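Local coordinates for protein pyruvate kinase (Toxoplasma gondii, PDB 3GG8) that catalyses, as a pyruvate kinase, the last step of glycolysis, passing the phosphate of phosphoenolpyruvate to ADP to give pyruvate and ATP, at residues C[36-41]-C[365-370]; C[247-252]-C[441-446]; C[396-401]-C[424-429]; C[463-468]-C[490-495]. One frame throughout, in Å; residues are numbered along the deposited sequence. Where two conformers were deposited one is given.

Interaction 1 (C[36-41]-C[365-370]); sequences HRTRIV and RICYEA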
loop_
_atom_site.group_PDB
_atom_site.type_symbol
_atom_site.label_atom_id
_atom_site.label_comp_id
_atom_site.label_asym_id
_atom_site.label_seq_id
_atom_site.Cartn_x
_atom_site.Cartn_y
_atom_site.Cartn_z
ATOM N N HIS C 36 16.241 -25.551 -9.270
ATOM C CA HIS C 36 14.863 -25.337 -8.791
ATOM C C HIS C 36 14.791 -25.398 -7.253
ATOM O O HIS C 36 15.590 -26.096 -6.605
ATOM C CB HIS C 36 13.920 -26.375 -9.392
ATOM C CG HIS C 36 14.188 -27.768 -8.917
ATOM N ND1 HIS C 36 14.974 -28.653 -9.620
ATOM C CD2 HIS C 36 13.805 -28.417 -7.794
ATOM C CE1 HIS C 36 15.066 -29.786 -8.947
ATOM N NE2 HIS C 36 14.360 -29.672 -7.840
ATOM N N ARG C 37 13.830 -24.670 -6.686
ATOM C CA ARG C 37 13.692 -24.512 -5.228
ATOM C C ARG C 37 12.780 -25.550 -4.562
ATOM O O ARG C 37 13.036 -25.999 -3.435
ATOM C CB ARG C 37 13.215 -23.089 -4.915
ATOM C CG ARG C 37 13.799 -22.018 -5.841
ATOM C CD ARG C 37 15.281 -21.746 -5.557
ATOM N NE ARG C 37 15.490 -21.313 -4.172
ATOM C CZ ARG C 37 15.255 -20.081 -3.718
ATOM N NH1 ARG C 37 14.814 -19.142 -4.544
ATOM N NH2 ARG C 37 15.461 -19.789 -2.438
ATOM N N THR C 38 11.720 -25.941 -5.265
ATOM C CA THR C 38 10.814 -27.013 -4.821
ATOM C C THR C 38 11.552 -28.348 -4.568
ATOM O O THR C 38 12.433 -28.723 -5.335
ATOM C CB THR C 38 9.613 -27.160 -5.829
ATOM O OG1 THR C 38 9.030 -25.862 -6.074
ATOM C CG2 THR C 38 8.545 -28.075 -5.295
ATOM N N ARG C 39 11.218 -29.022 -3.464
ATOM C CA ARG C 39 11.840 -30.286 -3.047
ATOM C C ARG C 39 11.114 -31.496 -3.658
ATOM O O ARG C 39 9.898 -31.467 -3.841
ATOM C CB ARG C 39 11.729 -30.399 -1.529
ATOM C CG ARG C 39 12.867 -29.848 -0.707
ATOM C CD ARG C 39 13.461 -28.576 -1.198
ATOM N NE ARG C 39 14.559 -28.747 -2.153
ATOM C CZ ARG C 39 15.777 -29.211 -1.867
ATOM N NH1 ARG C 39 16.682 -29.277 -2.827
ATOM N NH2 ARG C 39 16.099 -29.624 -0.643
ATOM N N ILE C 40 11.844 -32.565 -3.977
ATOM C CA ILE C 40 11.218 -33.708 -4.662
ATOM C C ILE C 40 11.256 -34.961 -3.787
ATOM O O ILE C 40 12.327 -35.365 -3.312
ATOM C CB ILE C 40 11.846 -33.972 -6.051
ATOM C CG1 ILE C 40 11.630 -32.761 -6.985
ATOM C CG2 ILE C 40 11.287 -35.246 -6.676
ATOM C CD1 ILE C 40 12.390 -32.829 -8.284
ATOM N N VAL C 41 10.074 -35.540 -3.555
ATOM C CA VAL C 41 9.951 -36.790 -2.797
ATOM C C VAL C 41 9.729 -37.968 -3.758
ATOM O O VAL C 41 8.850 -37.917 -4.640
ATOM C CB VAL C 41 8.808 -36.722 -1.745
ATOM C CG1 VAL C 41 8.742 -38.012 -0.917
ATOM C CG2 VAL C 41 8.953 -35.467 -0.845
ATOM N N ARG C 365 12.386 -30.264 -14.002
ATOM C CA ARG C 365 12.163 -29.327 -15.107
ATOM C C ARG C 365 10.844 -28.575 -14.948
ATOM O O ARG C 365 10.820 -27.375 -15.122
ATOM C CB ARG C 365 12.180 -30.045 -16.456
ATOM C CG ARG C 365 13.558 -30.329 -17.025
ATOM C CD ARG C 365 13.439 -30.919 -18.431
ATOM N NE ARG C 365 13.533 -32.384 -18.437
ATOM C CZ ARG C 365 14.678 -33.063 -18.571
ATOM N NH1 ARG C 365 14.672 -34.396 -18.567
ATOM N NH2 ARG C 365 15.832 -32.411 -18.717
ATOM N N ILE C 366 9.762 -29.281 -14.610
ATOM C CA ILE C 366 8.441 -28.647 -14.435
ATOM C C ILE C 366 8.467 -27.695 -13.242
ATOM O O ILE C 366 7.874 -26.631 -13.292
ATOM C CB ILE C 366 7.299 -29.658 -14.219
ATOM C CG1 ILE C 366 7.118 -30.563 -15.434
ATOM C CG2 ILE C 366 5.978 -28.934 -13.938
ATOM C CD1 ILE C 366 6.399 -31.871 -15.092
ATOM N N CYS C 367 9.175 -28.085 -12.185
ATOM C CA CYS C 367 9.343 -27.220 -11.018
ATOM C C CYS C 367 10.049 -25.944 -11.424
ATOM O O CYS C 367 9.573 -24.849 -11.130
ATOM C CB CYS C 367 10.126 -27.922 -9.914
ATOM S SG CYS C 367 9.116 -29.111 -8.985
ATOM N N TYR C 368 11.170 -26.088 -12.128
ATOM C CA TYR C 368 11.926 -24.935 -12.558
ATOM C C TYR C 368 11.060 -23.964 -13.340
ATOM O O TYR C 368 11.114 -22.769 -13.068
ATOM C CB TYR C 368 13.178 -25.318 -13.367
ATOM C CG TYR C 368 13.988 -24.109 -13.778
ATOM C CD1 TYR C 368 13.744 -23.465 -15.001
ATOM C CD2 TYR C 368 14.965 -23.576 -12.935
ATOM C CE1 TYR C 368 14.475 -22.329 -15.389
ATOM C CE2 TYR C 368 15.708 -22.432 -13.315
ATOM C CZ TYR C 368 15.448 -21.824 -14.541
ATOM O OH TYR C 368 16.172 -20.717 -14.925
ATOM N N GLU C 369 10.273 -24.464 -14.296
ATOM C CA GLU C 369 9.457 -23.589 -15.166
ATOM C C GLU C 369 8.350 -22.874 -14.411
ATOM O O GLU C 369 8.007 -21.744 -14.743
ATOM C CB GLU C 369 8.825 -24.373 -16.307
ATOM C CG GLU C 369 9.805 -25.055 -17.204
ATOM C CD GLU C 369 10.475 -24.119 -18.199
ATOM O OE1 GLU C 369 10.246 -22.890 -18.181
ATOM O OE2 GLU C 369 11.242 -24.636 -19.023
ATOM N N ALA C 370 7.767 -23.555 -13.421
ATOM C CA ALA C 370 6.708 -22.975 -12.590
ATOM C C ALA C 370 7.290 -21.864 -11.746
ATOM O O ALA C 370 6.681 -20.822 -11.577
ATOM C CB ALA C 370 6.069 -24.041 -11.693
#
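T38 and H36 close on C367 from the loop leading into the first strand of the (beta/alpha)8 barrel. C367 lies on helix 356-371, which packs on the approach to strand 39-43, the neighbour of strand 343-346 in the closed barrel. SG of C367 meets T38, 3.7 Å from its CB and only slightly farther from its methyl CG2, and CB of C367 meets H36. Cysteine suits the place beside T38 because its side chain is short. H36 brings its CB rather than its ring tip to the helix, 3.9 Å from Y368 N, where the backbones come nearest, the CA atoms of H36 and Y368 being 4.8 Å apart. A chi1 of 67° puts CG of H36 between its backbone N and carbonyl carbon, so that CB faces the helix, and ND1 is bound to the backbone O of W33. T38 divides its two branches, with the methyl at the sulfur and the hydroxyl hydrogen-bonded to E371 one turn on along the helix. V344 of the eighth barrel strand also packs on C367. At the outer margin H36 N meets the edge of the Y368 ring, and CB of Y368 lies 4.2 Å from H36 CB.

Interaction 2 (C[247-252]-C[441-446]); sequences GRHIRI and SESTIK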
loop_
_atom_site.group_PDB
_atom_site.type_symbol
_atom_site.label_atom_id
_atom_site.label_comp_id
_atom_site.label_asym_id
_atom_site.label_seq_id
_atom_site.Cartn_x
_atom_site.Cartn_y
_atom_site.Cartn_z
ATOM N N GLY C 247 12.495 -41.329 19.963
ATOM C CA GLY C 247 12.105 -40.871 18.635
ATOM C C GLY C 247 11.959 -39.371 18.540
ATOM O O GLY C 247 11.255 -38.873 17.668
ATOM N N ARG C 248 12.654 -38.639 19.407
ATOM C CA ARG C 248 12.518 -37.167 19.465
ATOM C C ARG C 248 12.931 -36.455 18.174
ATOM O O ARG C 248 12.460 -35.345 17.892
ATOM C CB ARG C 248 13.258 -36.576 20.687
ATOM C CG ARG C 248 14.790 -36.483 20.548
ATOM C CD ARG C 248 15.445 -36.062 21.857
ATOM N NE ARG C 248 16.886 -36.330 21.866
ATOM C CZ ARG C 248 17.434 -37.525 22.112
ATOM N NH1 ARG C 248 18.757 -37.663 22.098
ATOM N NH2 ARG C 248 16.668 -38.586 22.370
ATOM N N HIS C 249 13.783 -37.117 17.395
ATOM C CA HIS C 249 14.333 -36.521 16.171
ATOM C C HIS C 249 13.505 -36.863 14.928
ATOM O O HIS C 249 13.956 -36.670 13.795
ATOM C CB HIS C 249 15.790 -36.946 15.949
ATOM C CG HIS C 249 16.709 -36.618 17.085
ATOM N ND1 HIS C 249 17.139 -35.336 17.351
ATOM C CD2 HIS C 249 17.302 -37.412 18.008
ATOM C CE1 HIS C 249 17.940 -35.351 18.401
ATOM N NE2 HIS C 249 18.059 -36.600 18.818
ATOM N N ILE C 250 12.285 -37.342 15.137
ATOM C CA ILE C 250 11.408 -37.715 14.031
ATOM C C ILE C 250 10.231 -36.745 13.930
ATOM O O ILE C 250 9.614 -36.372 14.939
ATOM C CB ILE C 250 10.947 -39.199 14.123
ATOM C CG1 ILE C 250 12.162 -40.131 14.096
ATOM C CG2 ILE C 250 9.997 -39.566 12.985
ATOM C CD1 ILE C 250 11.814 -41.563 14.346
ATOM N N ARG C 251 9.964 -36.311 12.705
ATOM C CA ARG C 251 8.919 -35.340 12.441
ATOM C C ARG C 251 7.671 -36.029 11.855
ATOM O O ARG C 251 7.787 -36.996 11.101
ATOM C CB ARG C 251 9.456 -34.247 11.510
ATOM C CG ARG C 251 10.584 -33.385 12.133
ATOM C CD ARG C 251 10.172 -32.728 13.457
ATOM N NE ARG C 251 11.307 -32.164 14.203
ATOM C CZ ARG C 251 11.926 -32.790 15.206
ATOM N NH1 ARG C 251 11.512 -33.990 15.585
ATOM N NH2 ARG C 251 12.955 -32.222 15.831
ATOM N N ILE C 252 6.493 -35.535 12.242
ATOM C CA ILE C 252 5.210 -36.146 11.898
ATOM C C ILE C 252 4.514 -35.396 10.766
ATOM O O ILE C 252 4.307 -34.185 10.858
ATOM C CB ILE C 252 4.281 -36.236 13.148
ATOM C CG1 ILE C 252 4.994 -36.983 14.281
ATOM C CG2 ILE C 252 2.954 -36.970 12.827
ATOM C CD1 ILE C 252 4.249 -36.933 15.596
ATOM N N SER C 441 23.766 -30.244 13.407
ATOM C CA SER C 441 22.848 -31.322 13.746
ATOM C C SER C 441 22.400 -32.112 12.516
ATOM O O SER C 441 21.766 -31.573 11.613
ATOM C CB SER C 441 21.651 -30.787 14.524
ATOM O OG SER C 441 20.507 -31.553 14.228
ATOM N N GLU C 442 22.756 -33.394 12.500
ATOM C CA GLU C 442 22.440 -34.294 11.389
ATOM C C GLU C 442 20.935 -34.446 11.108
ATOM O O GLU C 442 20.511 -34.409 9.940
ATOM C CB GLU C 442 23.070 -35.669 11.641
ATOM C CG GLU C 442 23.340 -36.457 10.364
ATOM C CD GLU C 442 24.403 -37.522 10.542
ATOM O OE1 GLU C 442 24.041 -38.706 10.376
ATOM O OE2 GLU C 442 25.584 -37.194 10.855
ATOM N N SER C 443 20.131 -34.604 12.160
ATOM C CA SER C 443 18.697 -34.752 11.975
ATOM C C SER C 443 18.057 -33.457 11.451
ATOM O O SER C 443 17.189 -33.509 10.575
ATOM C CB SER C 443 18.008 -35.294 13.232
ATOM O OG SER C 443 18.186 -34.421 14.319
ATOM N N THR C 444 18.530 -32.306 11.934
ATOM C CA THR C 444 18.082 -31.017 11.391
ATOM C C THR C 444 18.394 -30.884 9.901
ATOM O O THR C 444 17.525 -30.497 9.126
ATOM C CB THR C 444 18.641 -29.813 12.188
ATOM O OG1 THR C 444 17.919 -29.694 13.412
ATOM C CG2 THR C 444 18.473 -28.494 11.438
ATOM N N ILE C 445 19.619 -31.200 9.495
ATOM C CA ILE C 445 19.967 -31.200 8.068
ATOM C C ILE C 445 19.027 -32.089 7.218
ATOM O O ILE C 445 18.632 -31.702 6.106
ATOM C CB ILE C 445 21.452 -31.574 7.867
ATOM C CG1 ILE C 445 22.320 -30.340 8.084
ATOM C CG2 ILE C 445 21.721 -32.150 6.468
ATOM C CD1 ILE C 445 23.296 -30.574 9.146
ATOM N N LYS C 446 18.668 -33.255 7.756
ATOM C CA LYS C 446 17.721 -34.170 7.113
ATOM C C LYS C 446 16.285 -33.610 7.058
ATOM O O LYS C 446 15.612 -33.728 6.033
ATOM C CB LYS C 446 17.728 -35.542 7.815
ATOM C CG LYS C 446 19.067 -36.292 7.764
ATOM C CD LYS C 446 19.183 -37.133 6.522
ATOM C CE LYS C 446 20.464 -37.939 6.488
ATOM N NZ LYS C 446 20.459 -39.060 7.465
#
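H249 reaches S443 across the gap between the barrel domain and the C-terminal alpha/beta domain, and these two residues make the whole of the contact. H249 sits in a type I beta turn, G247 to I250, just ahead of the fifth barrel strand; S443 stands in the first turn of helix 442-447. The histidine was modelled in two positions, and its distances here hold for one of them and are provisional. Along it, CB comes first, 3.9 Å from S443 CB. CG follows, 3.8 Å from S443 OG, and ND1 then makes the nearest approach, 3.3 Å from the same oxygen. CE1, farther round the ring, is already drawing away. The hydroxyl is thus met obliquely by the ND1 side of the ring, and a chi1 of 61° on S443, which sets OG between its backbone N and carbonyl carbon, turns it toward the histidine. One face of the ring is covered by R248 CG from its own turn, 3.6 Å above the plane. The turn is braced by R251, whose NH1 donates to R248 O at 2.8 Å in a nearly straight bond of 168° and more weakly to I250 O. On the helix side, S441 is the N-cap, its short hydroxyl OG accepting from T444 N at 3.1 Å. A weak hydrogen bond from H447 NE2 to H249 O also links the domains. The contact is polar and buries little surface, 77 Å² over both sides, between a hydroxyl and an imidazole that can both also meet water.

Interaction 3 (C[396-401]-C[424-429]); sequences AVARAA and RLIAKY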
loop_
_atom_site.group_PDB
_atom_site.type_symbol
_atom_site.label_atom_id
_atom_site.label_comp_id
_atom_site.label_asym_id
_atom_site.label_seq_id
_atom_site.Cartn_x
_atom_site.Cartn_y
_atom_site.Cartn_z
ATOM N N ALA C 396 10.742 -11.661 12.879
ATOM C CA ALA C 396 11.078 -10.294 12.464
ATOM C C ALA C 396 12.427 -10.214 11.771
ATOM O O ALA C 396 12.554 -9.556 10.742
ATOM C CB ALA C 396 11.017 -9.330 13.650
ATOM N N VAL C 397 13.420 -10.884 12.348
ATOM C CA VAL C 397 14.778 -10.930 11.815
ATOM C C VAL C 397 14.834 -11.725 10.506
ATOM O O VAL C 397 15.512 -11.318 9.569
ATOM C CB VAL C 397 15.790 -11.463 12.877
ATOM C CG1 VAL C 397 17.199 -11.634 12.302
ATOM C CG2 VAL C 397 15.856 -10.503 14.041
ATOM N N ALA C 398 14.090 -12.832 10.433
ATOM C CA ALA C 398 14.006 -13.612 9.206
ATOM C C ALA C 398 13.443 -12.738 8.070
ATOM O O ALA C 398 14.021 -12.657 6.980
ATOM C CB ALA C 398 13.174 -14.843 9.407
ATOM N N ARG C 399 12.334 -12.069 8.368
ATOM C CA ARG C 399 11.720 -11.076 7.515
ATOM C C ARG C 399 12.671 -9.924 7.105
ATOM O O ARG C 399 12.709 -9.531 5.936
ATOM C CB ARG C 399 10.494 -10.541 8.249
ATOM C CG ARG C 399 9.663 -9.555 7.491
ATOM C CD ARG C 399 8.458 -9.113 8.313
ATOM N NE ARG C 399 7.452 -10.172 8.463
ATOM C CZ ARG C 399 6.256 -10.003 9.034
ATOM N NH1 ARG C 399 5.401 -11.019 9.117
ATOM N NH2 ARG C 399 5.908 -8.821 9.527
ATOM N N ALA C 400 13.424 -9.375 8.057
ATOM C CA ALA C 400 14.379 -8.304 7.750
ATOM C C ALA C 400 15.470 -8.805 6.799
ATOM O O ALA C 400 15.919 -8.071 5.907
ATOM C CB ALA C 400 14.997 -7.752 9.027
ATOM N N ALA C 401 15.874 -10.060 7.004
ATOM C CA ALA C 401 16.885 -10.735 6.193
ATOM C C ALA C 401 16.481 -10.833 4.718
ATOM O O ALA C 401 17.243 -10.456 3.835
ATOM C CB ALA C 401 17.160 -12.097 6.761
ATOM N N ARG C 424 13.718 -22.366 8.261
ATOM C CA ARG C 424 12.287 -22.419 7.954
ATOM C C ARG C 424 11.621 -21.031 7.951
ATOM O O ARG C 424 10.813 -20.732 7.076
ATOM C CB ARG C 424 11.564 -23.371 8.915
ATOM C CG ARG C 424 11.739 -24.851 8.518
ATOM C CD ARG C 424 10.964 -25.816 9.411
ATOM N NE ARG C 424 11.837 -26.405 10.426
ATOM C CZ ARG C 424 11.823 -26.111 11.729
ATOM N NH1 ARG C 424 10.953 -25.233 12.251
ATOM N NH2 ARG C 424 12.694 -26.714 12.522
ATOM N N LEU C 425 11.971 -20.186 8.915
ATOM C CA LEU C 425 11.405 -18.834 8.969
ATOM C C LEU C 425 11.768 -17.995 7.747
ATOM O O LEU C 425 10.956 -17.229 7.275
ATOM C CB LEU C 425 11.799 -18.115 10.260
ATOM C CG LEU C 425 11.118 -18.607 11.538
ATOM C CD1 LEU C 425 11.721 -17.896 12.736
ATOM C CD2 LEU C 425 9.606 -18.385 11.476
ATOM N N ILE C 426 12.990 -18.141 7.243
ATOM C CA ILE C 426 13.418 -17.416 6.033
ATOM C C ILE C 426 12.734 -18.010 4.792
ATOM O O ILE C 426 12.192 -17.279 3.949
ATOM C CB ILE C 426 14.953 -17.445 5.893
ATOM C CG1 ILE C 426 15.597 -16.643 7.035
ATOM C CG2 ILE C 426 15.402 -16.937 4.517
ATOM C CD1 ILE C 426 17.045 -16.883 7.173
ATOM N N ALA C 427 12.743 -19.341 4.701
ATOM C CA ALA C 427 12.114 -20.038 3.588
ATOM C C ALA C 427 10.646 -19.622 3.440
ATOM O O ALA C 427 10.165 -19.394 2.327
ATOM C CB ALA C 427 12.236 -21.539 3.765
ATOM N N LYS C 428 9.955 -19.535 4.578
ATOM C CA LYS C 428 8.564 -19.059 4.674
ATOM C C LYS C 428 8.308 -17.793 3.840
ATOM O O LYS C 428 7.221 -17.603 3.293
ATOM C CB LYS C 428 8.255 -18.797 6.151
ATOM C CG LYS C 428 6.830 -18.455 6.491
ATOM C CD LYS C 428 6.710 -18.171 7.978
ATOM C CE LYS C 428 5.490 -17.314 8.273
ATOM N NZ LYS C 428 5.013 -17.473 9.675
ATOM N N TYR C 429 9.320 -16.934 3.739
ATOM C CA TYR C 429 9.187 -15.667 3.003
ATOM C C TYR C 429 9.537 -15.774 1.527
ATOM O O TYR C 429 9.518 -14.778 0.827
ATOM C CB TYR C 429 9.905 -14.518 3.728
ATOM C CG TYR C 429 9.137 -14.162 4.967
ATOM C CD1 TYR C 429 8.000 -13.355 4.882
ATOM C CD2 TYR C 429 9.479 -14.696 6.206
ATOM C CE1 TYR C 429 7.250 -13.056 5.997
ATOM C CE2 TYR C 429 8.724 -14.402 7.339
ATOM C CZ TYR C 429 7.607 -13.585 7.221
ATOM O OH TYR C 429 6.831 -13.276 8.315
#
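R399 holds the phenol oxygen of Y429 with two nitrogens at once, side-on. NH1 donates to OH at 2.8 Å with an N-H...O angle of 155°, and NE donates to the same OH at 3.2 Å along a more bent path of 137°. The oxygen lies at the guanidinium edge, close to its plane, and the guanidinium stands at 80° to the phenol ring. A bend at chi3 in an otherwise extended chain brings NE and NH1 round to the oxygen, while R399 CB lies over one face of the ring, toward its rim. The same hydroxyl is also hydrogen-bonded to OE2 of E395, a carboxylate that forms a salt bridge with K428, so one buried phenol is tied to both an acid and a base. The E395 carboxylate would probably offset the positive charges of R399 and K428 close by. Beneath the polar layer, helices 393-407 and 421-427 pack on the mixed sheet of the C-terminal alpha/beta domain, helix 393-407 against strand 502-509, with strand 412-416 running between the two helices in sequence. A398 lets them approach closely: its CB touches L425 CB at 3.7 Å and I426 CG1 at 3.8 Å, and the CA atoms of A398 and I426 are 5.0 Å apart. Helix 393-407 also meets the third subunit, where C407 of that subunit packs on R399 and its T404 on A400.

Interaction 4 (C[463-468]-C[490-495]); sequences QGTDHV and AVHGMK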
loop_
_atom_site.group_PDB
_atom_site.type_symbol
_atom_site.label_atom_id
_atom_site.label_comp_id
_atom_site.label_asym_id
_atom_site.label_seq_id
_atom_site.Cartn_x
_atom_site.Cartn_y
_atom_site.Cartn_z
ATOM N N GLN C 463 31.243 -24.807 16.781
ATOM C CA GLN C 463 31.891 -23.922 15.836
ATOM C C GLN C 463 31.345 -22.501 16.025
ATOM O O GLN C 463 30.127 -22.300 16.144
ATOM C CB GLN C 463 31.625 -24.438 14.409
ATOM C CG GLN C 463 32.814 -24.437 13.456
ATOM C CD GLN C 463 34.050 -25.115 14.030
ATOM O OE1 GLN C 463 34.009 -26.272 14.458
ATOM N NE2 GLN C 463 35.160 -24.387 14.044
ATOM N N GLY C 464 32.250 -21.524 16.068
ATOM C CA GLY C 464 31.867 -20.114 16.192
ATOM C C GLY C 464 31.110 -19.572 14.987
ATOM O O GLY C 464 31.334 -20.003 13.858
ATOM N N THR C 465 30.218 -18.619 15.240
ATOM C CA THR C 465 29.353 -18.007 14.218
ATOM C C THR C 465 30.110 -17.454 13.001
ATOM O O THR C 465 29.795 -17.809 11.861
ATOM C CB THR C 465 28.496 -16.875 14.856
ATOM O OG1 THR C 465 27.687 -17.421 15.904
ATOM C CG2 THR C 465 27.611 -16.163 13.830
ATOM N N ASP C 466 31.075 -16.571 13.258
ATOM C CA ASP C 466 31.906 -15.941 12.228
ATOM C C ASP C 466 32.658 -16.968 11.403
ATOM O O ASP C 466 32.655 -16.887 10.185
ATOM C CB ASP C 466 32.937 -14.993 12.869
ATOM C CG ASP C 466 32.380 -13.604 13.161
ATOM O OD1 ASP C 466 31.156 -13.377 12.990
ATOM O OD2 ASP C 466 33.195 -12.738 13.570
ATOM N N HIS C 467 33.326 -17.906 12.081
ATOM C CA HIS C 467 34.017 -19.020 11.433
ATOM C C HIS C 467 33.108 -19.802 10.477
ATOM O O HIS C 467 33.484 -20.046 9.316
ATOM C CB HIS C 467 34.593 -19.965 12.480
ATOM C CG HIS C 467 35.858 -19.476 13.113
ATOM N ND1 HIS C 467 36.127 -18.140 13.321
ATOM C CD2 HIS C 467 36.921 -20.150 13.603
ATOM C CE1 HIS C 467 37.305 -18.011 13.900
ATOM N NE2 HIS C 467 37.808 -19.216 14.086
ATOM N N VAL C 468 31.921 -20.183 10.962
ATOM C CA VAL C 468 30.961 -20.940 10.159
ATOM C C VAL C 468 30.573 -20.136 8.915
ATOM O O VAL C 468 30.585 -20.672 7.814
ATOM C CB VAL C 468 29.697 -21.360 10.975
ATOM C CG1 VAL C 468 28.558 -21.773 10.050
ATOM C CG2 VAL C 468 30.012 -22.491 11.890
ATOM N N ALA C 490 23.742 -13.225 6.207
ATOM C CA ALA C 490 23.789 -14.342 7.140
ATOM C C ALA C 490 22.853 -14.059 8.316
ATOM O O ALA C 490 22.829 -12.947 8.859
ATOM C CB ALA C 490 25.209 -14.582 7.618
ATOM N N VAL C 491 22.062 -15.063 8.677
ATOM C CA VAL C 491 21.177 -14.984 9.825
ATOM C C VAL C 491 21.564 -16.069 10.832
ATOM O O VAL C 491 21.731 -17.228 10.479
ATOM C CB VAL C 491 19.694 -15.123 9.404
ATOM C CG1 VAL C 491 18.779 -15.113 10.612
ATOM C CG2 VAL C 491 19.312 -13.989 8.463
ATOM N N HIS C 492 21.725 -15.676 12.082
ATOM C CA HIS C 492 21.951 -16.633 13.139
ATOM C C HIS C 492 20.880 -16.474 14.198
ATOM O O HIS C 492 20.846 -15.487 14.923
ATOM C CB HIS C 492 23.348 -16.478 13.749
ATOM C CG HIS C 492 23.786 -17.659 14.562
ATOM N ND1 HIS C 492 22.904 -18.460 15.256
ATOM C CD2 HIS C 492 25.017 -18.174 14.794
ATOM C CE1 HIS C 492 23.569 -19.421 15.872
ATOM N NE2 HIS C 492 24.853 -19.270 15.609
ATOM N N GLY C 493 19.983 -17.447 14.254
ATOM C CA GLY C 493 19.116 -17.635 15.418
ATOM C C GLY C 493 19.892 -18.392 16.492
ATOM O O GLY C 493 20.428 -19.477 16.234
ATOM N N MET C 494 19.970 -17.809 17.686
ATOM C CA MET C 494 20.667 -18.434 18.811
ATOM C C MET C 494 19.662 -18.794 19.898
ATOM O O MET C 494 18.727 -18.032 20.158
ATOM C CB MET C 494 21.765 -17.517 19.360
ATOM C CG MET C 494 22.652 -16.902 18.279
ATOM S SD MET C 494 24.089 -16.022 18.935
ATOM C CE MET C 494 24.614 -15.073 17.501
ATOM N N LYS C 495 19.865 -19.959 20.520
ATOM C CA LYS C 495 18.911 -20.542 21.480
ATOM C C LYS C 495 17.489 -20.514 20.899
ATOM O O LYS C 495 16.541 -20.033 21.540
ATOM C CB LYS C 495 18.975 -19.818 22.835
ATOM C CG LYS C 495 20.304 -19.939 23.578
ATOM C CD LYS C 495 20.293 -19.082 24.834
ATOM C CE LYS C 495 21.595 -19.202 25.608
ATOM N NZ LYS C 495 21.524 -18.474 26.910
#
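The first turn of helix 465-478 stands off the end of strand 487-494, the CA atoms of T465 and H492 lying 7.6 Å apart, so side chains alone bridge the gap. G464 takes the N-cap position, and its carbonyl O accepts from V468 N to start the helix. The next residue, T465, aims its whole side chain at the strand. Its OG1 lies 3.0 Å from H492 CD2, an oblique approach to the ring, and NE2 is the next nearest ring atom. Its methyl CG2 meets the same CD2 at 3.4 Å, in the plane of the ring at its edge. A beta-branched residue fits here because it offers an oxygen and a methyl to one carbon of the imidazole at the same time; with chi1 of -60° the methyl is anti to the backbone N and OG1 lies beside that N. The setting is the mixed sheet of the C-terminal alpha/beta domain, in which strand 487-494 runs parallel to strand 412-416 on one side and antiparallel to strand 502-509 on the other. Both neighbours contribute apolar cover, L416 and L504 each touching T465 and H492. The imidazole is steadied from its own strand as well: H492 ND1 donates weakly to G493 O, with an N-H...O angle of 130°, and M494 lays CG 3.3 Å above one ring face, toward the rim. From there the methionine runs extended, an unbranched and flexible chain that can pass over the imidazole and bring its terminal CE to within 4.2 Å of T465 OG1.

Interactions 1 and 3 are buried, and interactions 2 and 4 lie at the surface. Interaction 1 stays with the barrel, and interaction 2 joins the barrel to the alpha/beta domain; their first segments reach the same closed sheet, yet the contacts do not touch and their centres are 24 Å apart. Interactions 3 and 4 both belong to the alpha/beta domain and meet directly, A401 CB lying 3.3 Å from V491 CG2, so helices and strand share one apolar layer. The chemistry follows the place: thiol and methyl packing at the barrel wall, paired arginine-to-phenol hydrogen bonds beside alanine packing, and histidine–hydroxyl approaches at the two surface sites, with a methyl and a methionine added in interaction 4.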